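Local structure of ribosomal RNA small subunit methyltransferase Nep1 (Archaeoglobus fulgidus, 3O7B) at residues M26-E38 and D188-F202. The protein probably methylates N1 of a specific pseudouridine in 16S ribosomal RNA, using S-adenosyl-L-methionine as methyl donor, during small-subunit biogenesis. Sequence-based numbering, arbitrary orientation.
With SAH (S-adenosyl-L-homocysteine), chain C.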
loop_
_atom_site.group_PDB
_atom_site.type_symbol
_atom_site.label_atom_id
_atom_site.label_comp_id
_atom_site.label_asym_id
_atom_site.label_seq_id
_atom_site.Cartn_x
_atom_site.Cartn_y
_atom_site.Cartn_z
ATOM N N MET A 26 -22.103 5.372 19.115
ATOM C CA MET A 26 -22.293 4.564 17.866
ATOM C C MET A 26 -21.037 4.552 16.989
ATOM O O MET A 26 -21.070 4.175 15.802
ATOM C CB MET A 26 -23.533 5.014 17.090
ATOM C CG MET A 26 -23.678 6.510 16.898
ATOM S SD MET A 26 -22.838 7.134 15.434
ATOM C CE MET A 26 -23.430 6.044 14.139
ATOM N N GLY A 27 -19.937 4.964 17.608
ATOM C CA GLY A 27 -18.604 4.727 17.106
ATOM C C GLY A 27 -18.132 5.651 16.005
ATOM O O GLY A 27 -18.933 6.334 15.348
ATOM N N SER A 28 -16.818 5.645 15.811
ATOM C CA SER A 28 -16.189 6.354 14.706
ATOM C C SER A 28 -16.203 5.534 13.428
ATOM O O SER A 28 -16.488 4.332 13.432
ATOM C CB SER A 28 -14.763 6.781 15.067
ATOM O OG SER A 28 -14.807 7.784 16.076
ATOM N N ALA A 29 -15.924 6.210 12.329
ATOM C CA ALA A 29 -15.805 5.576 11.030
ATOM C C ALA A 29 -14.737 6.259 10.212
ATOM O O ALA A 29 -14.507 7.455 10.345
ATOM C CB ALA A 29 -17.140 5.649 10.270
ATOM N N PHE A 30 -14.132 5.497 9.308
ATOM C CA PHE A 30 -13.321 6.033 8.238
ATOM C C PHE A 30 -14.058 5.840 6.943
ATOM O O PHE A 30 -14.604 4.747 6.701
ATOM C CB PHE A 30 -11.985 5.284 8.152
ATOM C CG PHE A 30 -10.985 5.698 9.183
ATOM C CD1 PHE A 30 -9.878 6.480 8.823
ATOM C CD2 PHE A 30 -11.113 5.281 10.516
ATOM C CE1 PHE A 30 -8.920 6.838 9.770
ATOM C CE2 PHE A 30 -10.148 5.658 11.475
ATOM C CZ PHE A 30 -9.070 6.436 11.089
ATOM N N VAL A 31 -14.130 6.900 6.133
ATOM C CA VAL A 31 -14.824 6.865 4.869
ATOM C C VAL A 31 -13.882 7.305 3.766
ATOM O O VAL A 31 -13.399 8.450 3.770
ATOM C CB VAL A 31 -16.082 7.806 4.860
ATOM C CG1 VAL A 31 -16.852 7.659 3.575
ATOM C CG2 VAL A 31 -16.952 7.533 6.078
ATOM N N PHE A 32 -13.624 6.418 2.808
ATOM C CA PHE A 32 -12.879 6.798 1.621
ATOM C C PHE A 32 -13.835 7.336 0.597
ATOM O O PHE A 32 -14.826 6.677 0.261
ATOM C CB PHE A 32 -12.042 5.621 1.107
ATOM C CG PHE A 32 -10.972 5.210 2.086
ATOM C CD1 PHE A 32 -9.863 6.023 2.289
ATOM C CD2 PHE A 32 -11.103 4.040 2.845
ATOM C CE1 PHE A 32 -8.893 5.696 3.245
ATOM C CE2 PHE A 32 -10.115 3.696 3.794
ATOM C CZ PHE A 32 -9.014 4.530 3.979
ATOM N N LEU A 33 -13.555 8.550 0.145
ATOM C CA LEU A 33 -14.476 9.296 -0.733
ATOM C C LEU A 33 -14.102 9.236 -2.184
ATOM O O LEU A 33 -12.914 9.330 -2.553
ATOM C CB LEU A 33 -14.527 10.763 -0.305
ATOM C CG LEU A 33 -15.096 11.061 1.065
ATOM C CD1 LEU A 33 -15.027 12.567 1.287
ATOM C CD2 LEU A 33 -16.557 10.564 1.208
ATOM N N GLU A 34 -15.117 9.107 -3.038
ATOM C CA GLU A 34 -14.932 9.110 -4.486
ATOM C C GLU A 34 -13.863 8.097 -4.899
ATOM O O GLU A 34 -13.017 8.363 -5.770
ATOM C CB GLU A 34 -14.612 10.522 -5.002
ATOM C CG GLU A 34 -15.796 11.483 -4.850
ATOM C CD GLU A 34 -15.501 12.860 -5.368
ATOM O OE1 GLU A 34 -14.560 13.011 -6.178
ATOM O OE2 GLU A 34 -16.240 13.791 -4.968
ATOM N N ALA A 35 -13.929 6.914 -4.290
ATOM C CA ALA A 35 -12.951 5.875 -4.636
ATOM C C ALA A 35 -13.097 5.485 -6.090
ATOM O O ALA A 35 -14.211 5.368 -6.637
ATOM C CB ALA A 35 -13.088 4.678 -3.737
ATOM N N SER A 36 -11.952 5.288 -6.729
ATOM C CA SER A 36 -11.853 5.065 -8.156
ATOM C C SER A 36 -12.102 3.586 -8.442
ATOM O O SER A 36 -11.193 2.829 -8.843
ATOM C CB SER A 36 -10.460 5.518 -8.607
ATOM O OG SER A 36 -10.364 5.608 -10.010
ATOM N N LEU A 37 -13.350 3.178 -8.218
ATOM C CA LEU A 37 -13.744 1.785 -8.199
ATOM C C LEU A 37 -15.063 1.648 -8.951
ATOM O O LEU A 37 -16.117 2.082 -8.470
ATOM C CB LEU A 37 -13.895 1.381 -6.742
ATOM C CG LEU A 37 -13.865 -0.034 -6.236
ATOM C CD1 LEU A 37 -12.477 -0.614 -6.444
ATOM C CD2 LEU A 37 -14.198 0.028 -4.769
ATOM N N GLU A 38 -14.985 1.069 -10.140
ATOM C CA GLU A 38 -16.155 0.868 -10.994
ATOM C C GLU A 38 -15.879 -0.195 -12.038
ATOM O O GLU A 38 -14.718 -0.422 -12.420
ATOM C CB GLU A 38 -16.548 2.186 -11.688
ATOM C CG GLU A 38 -15.627 2.622 -12.822
ATOM C CD GLU A 38 -15.911 4.029 -13.284
ATOM O OE1 GLU A 38 -17.090 4.298 -13.615
ATOM O OE2 GLU A 38 -14.981 4.860 -13.308
ATOM N N ASP A 188 -17.516 10.579 18.590
ATOM C CA ASP A 188 -17.724 9.796 17.372
ATOM C C ASP A 188 -17.394 10.665 16.159
ATOM O O ASP A 188 -18.065 11.671 15.929
ATOM C CB ASP A 188 -19.183 9.331 17.269
ATOM C CG ASP A 188 -19.595 8.390 18.397
ATOM O OD1 ASP A 188 -18.708 7.855 19.103
ATOM O OD2 ASP A 188 -20.824 8.190 18.563
ATOM N N VAL A 189 -16.383 10.271 15.384
ATOM C CA VAL A 189 -15.977 11.045 14.201
ATOM C C VAL A 189 -16.103 10.224 12.930
ATOM O O VAL A 189 -16.082 8.997 12.994
ATOM C CB VAL A 189 -14.537 11.629 14.306
ATOM C CG1 VAL A 189 -14.431 12.544 15.520
ATOM C CG2 VAL A 189 -13.471 10.521 14.363
ATOM N N ALA A 190 -16.272 10.895 11.793
ATOM C CA ALA A 190 -16.167 10.280 10.477
ATOM C C ALA A 190 -14.989 10.926 9.777
ATOM O O ALA A 190 -15.041 12.094 9.373
ATOM C CB ALA A 190 -17.431 10.468 9.676
ATOM N N VAL A 191 -13.894 10.176 9.665
ATOM C CA VAL A 191 -12.670 10.627 9.012
ATOM C C VAL A 191 -12.825 10.377 7.531
ATOM O O VAL A 191 -12.973 9.223 7.129
ATOM C CB VAL A 191 -11.449 9.835 9.522
ATOM C CG1 VAL A 191 -10.239 10.072 8.620
ATOM C CG2 VAL A 191 -11.147 10.189 10.953
ATOM N N CYS A 192 -12.815 11.435 6.715
ATOM C CA CYS A 192 -13.108 11.343 5.297
ATOM C C CYS A 192 -11.898 11.752 4.473
ATOM O O CYS A 192 -11.377 12.879 4.607
ATOM C CB CYS A 192 -14.321 12.226 4.940
ATOM S SG CYS A 192 -15.866 11.685 5.727
ATOM N N ILE A 193 -11.421 10.798 3.677
ATOM C CA ILE A 193 -10.217 10.978 2.880
ATOM C C ILE A 193 -10.514 10.587 1.439
ATOM O O ILE A 193 -11.064 9.498 1.175
ATOM C CB ILE A 193 -9.063 10.086 3.446
ATOM C CG1 ILE A 193 -8.750 10.467 4.906
ATOM C CG2 ILE A 193 -7.813 10.146 2.548
ATOM C CD1 ILE A 193 -7.901 9.438 5.712
ATOM N N GLY A 194 -10.160 11.444 0.487
ATOM C CA GLY A 194 -10.359 11.108 -0.913
ATOM C C GLY A 194 -9.492 9.927 -1.327
ATOM O O GLY A 194 -8.333 9.800 -0.840
ATOM N N ALA A 195 -10.023 9.098 -2.219
ATOM C CA ALA A 195 -9.295 7.931 -2.728
ATOM C C ALA A 195 -9.251 7.917 -4.257
ATOM O O ALA A 195 -9.471 6.891 -4.889
ATOM C CB ALA A 195 -9.897 6.623 -2.164
ATOM N N PHE A 196 -8.989 9.086 -4.833
ATOM C CA PHE A 196 -8.908 9.256 -6.285
ATOM C C PHE A 196 -7.609 10.029 -6.559
ATOM O O PHE A 196 -7.093 10.696 -5.676
ATOM C CB PHE A 196 -10.141 10.027 -6.813
ATOM C CG PHE A 196 -10.394 11.324 -6.102
ATOM C CD1 PHE A 196 -9.838 12.516 -6.569
ATOM C CD2 PHE A 196 -11.143 11.362 -4.928
ATOM C CE1 PHE A 196 -10.064 13.720 -5.889
ATOM C CE2 PHE A 196 -11.366 12.559 -4.246
ATOM C CZ PHE A 196 -10.819 13.741 -4.719
ATOM N N PRO A 197 -7.049 9.896 -7.770
ATOM C CA PRO A 197 -5.709 10.464 -7.993
ATOM C C PRO A 197 -5.586 11.958 -8.326
ATOM O O PRO A 197 -4.546 12.565 -8.048
ATOM C CB PRO A 197 -5.186 9.646 -9.176
ATOM C CG PRO A 197 -6.387 9.252 -9.910
ATOM C CD PRO A 197 -7.513 9.106 -8.918
ATOM N N HIS A 198 -6.621 12.531 -8.941
ATOM C CA HIS A 198 -6.540 13.900 -9.487
ATOM C C HIS A 198 -7.856 14.618 -9.327
ATOM O O HIS A 198 -8.903 13.985 -9.215
ATOM C CB HIS A 198 -6.218 13.904 -10.984
ATOM C CG HIS A 198 -4.965 13.180 -11.343
ATOM N ND1 HIS A 198 -3.716 13.666 -11.035
ATOM C CD2 HIS A 198 -4.773 12.011 -11.997
ATOM C CE1 HIS A 198 -2.804 12.819 -11.478
ATOM N NE2 HIS A 198 -3.417 11.808 -12.063
ATOM N N GLY A 199 -7.795 15.949 -9.375
ATOM C CA GLY A 199 -9.007 16.765 -9.312
ATOM C C GLY A 199 -9.444 17.066 -7.894
ATOM O O GLY A 199 -8.745 16.789 -6.927
ATOM N N ASP A 200 -10.624 17.668 -7.785
ATOM C CA ASP A 200 -11.188 18.071 -6.500
ATOM C C ASP A 200 -12.463 17.285 -6.272
ATOM O O ASP A 200 -13.002 16.722 -7.209
ATOM C CB ASP A 200 -11.527 19.562 -6.527
ATOM C CG ASP A 200 -10.297 20.428 -6.657
ATOM O OD1 ASP A 200 -10.032 20.909 -7.781
ATOM O OD2 ASP A 200 -9.589 20.606 -5.642
ATOM N N PHE A 201 -12.949 17.261 -5.035
ATOM C CA PHE A 201 -14.217 16.595 -4.742
ATOM C C PHE A 201 -15.349 17.152 -5.593
ATOM O O PHE A 201 -15.404 18.360 -5.846
ATOM C CB PHE A 201 -14.593 16.766 -3.277
ATOM C CG PHE A 201 -13.644 16.088 -2.326
ATOM C CD1 PHE A 201 -13.655 14.708 -2.189
ATOM C CD2 PHE A 201 -12.764 16.831 -1.556
ATOM C CE1 PHE A 201 -12.776 14.083 -1.302
ATOM C CE2 PHE A 201 -11.879 16.206 -0.664
ATOM C CZ PHE A 201 -11.902 14.827 -0.541
ATOM N N PHE A 202 -16.244 16.282 -6.041
ATOM C CA PHE A 202 -17.508 16.737 -6.632
ATOM C C PHE A 202 -18.263 17.591 -5.622
ATOM O O PHE A 202 -18.263 17.331 -4.416
ATOM C CB PHE A 202 -18.395 15.549 -6.989
ATOM C CG PHE A 202 -17.858 14.684 -8.105
ATOM C CD1 PHE A 202 -17.462 15.237 -9.332
ATOM C CD2 PHE A 202 -17.797 13.293 -7.943
ATOM C CE1 PHE A 202 -16.982 14.420 -10.365
ATOM C CE2 PHE A 202 -17.324 12.470 -8.967
ATOM C CZ PHE A 202 -16.914 13.032 -10.184
HETATM N N SAH C . -7.227 16.953 -4.609
HETATM C CA SAH C . -5.951 16.221 -4.859
HETATM C CB SAH C . -6.256 14.850 -5.449
HETATM C CG SAH C . -6.600 13.805 -4.392
HETATM S SD SAH C . -5.281 13.574 -3.161
HETATM C C SAH C . -5.007 17.002 -5.769
HETATM O O SAH C . -5.285 18.151 -6.120
HETATM C "C5'" SAH C . -5.987 12.342 -2.032
HETATM C "C4'" SAH C . -6.668 12.838 -0.761
HETATM O "O4'" SAH C . -5.730 13.146 0.253
HETATM C "C3'" SAH C . -7.460 14.123 -0.916
HETATM O "O3'" SAH C . -8.703 13.900 -1.533
HETATM C "C2'" SAH C . -7.575 14.572 0.517
HETATM O "O2'" SAH C . -8.598 13.835 1.194
HETATM C "C1'" SAH C . -6.236 14.164 1.102
HETATM N N9 SAH C . -5.197 15.226 1.159
HETATM C C8 SAH C . -4.244 15.517 0.208
HETATM N N7 SAH C . -3.466 16.529 0.676
HETATM C C5 SAH C . -3.890 16.859 1.913
HETATM C C6 SAH C . -3.471 17.809 2.837
HETATM N N6 SAH C . -2.437 18.627 2.577
HETATM N N1 SAH C . -4.116 17.911 4.047
HETATM C C2 SAH C . -5.194 17.096 4.340
HETATM N N3 SAH C . -5.608 16.161 3.417
HETATM C C4 SAH C . -4.983 16.050 2.225
HETATM O O HOH W 1 -16.321 7.168 19.150
HETATM O O HOH W 2 -9.206 4.177 -5.531
#
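Glu34 reaches from the corner where its chain leaves the sheet to the loop 195-202, and its OE2 accepts the backbone N-H of Phe202 through the syn lone pair (2.7 Å from N to OE2). Phe202 stands at the N-cap, so the carboxylate is held next to the start of helix 203-209. With CG anti to the carbonyl carbon (chi1 -67°) and the chain extended beyond it, the carboxylate lies obliquely beside the Phe202 ring, the two planes 30° apart. Glu34 OE1 sits over one face of the Phe196 ring, whose CD2 packs against Glu34 CB at 3.6 Å. The apolar branch of Leu33 puts CD1 between Cys192 CB (3.7 Å) and Phe201 CE1 (3.8 Å).

Behind this end, strands 28-33 and 189-194 run parallel, bonded alternately from Ala29 N to Val189 O through to Ala195 N to Leu33 O. Small Ala29 and Ala190 sit with Val31 and Cys192 on one face; on the other, Val191 CB lies over the Phe30 ring, 4.1 Å from its centroid, as a CH-pi contact. Before the first backbone rung, Val189 N donates to side-chain Ser28 OG, nearly straight (177°).

Lys83 forms a salt bridge with Glu34 OE1 and cation-pi contacts with Phe196 and Phe202, while Thr205 gives OE2 a second hydrogen bond. With the carboxylate cut back to an alanine here, Phe202 N, Thr205 and Lys83 would probably lose their shared acceptor, leaving the loop less firmly tied.

Strand end and loop form one side of the S-adenosylhomocysteine pocket: Gly194 N donates to ribose O2' (2.9 Å), its lack of CB suiting the nearness of O3', and Gly199 O accepts from the amino N (2.8 Å). Phe172, Leu217, Gly218 and Glu220 also bind the ligand. The pair lies between strands 105-111 and 168-172 of this SPOUT methyltransferase, and one buried carboxylate, its negative charge probably favoured by Lys83, ties the cofactor loop to it.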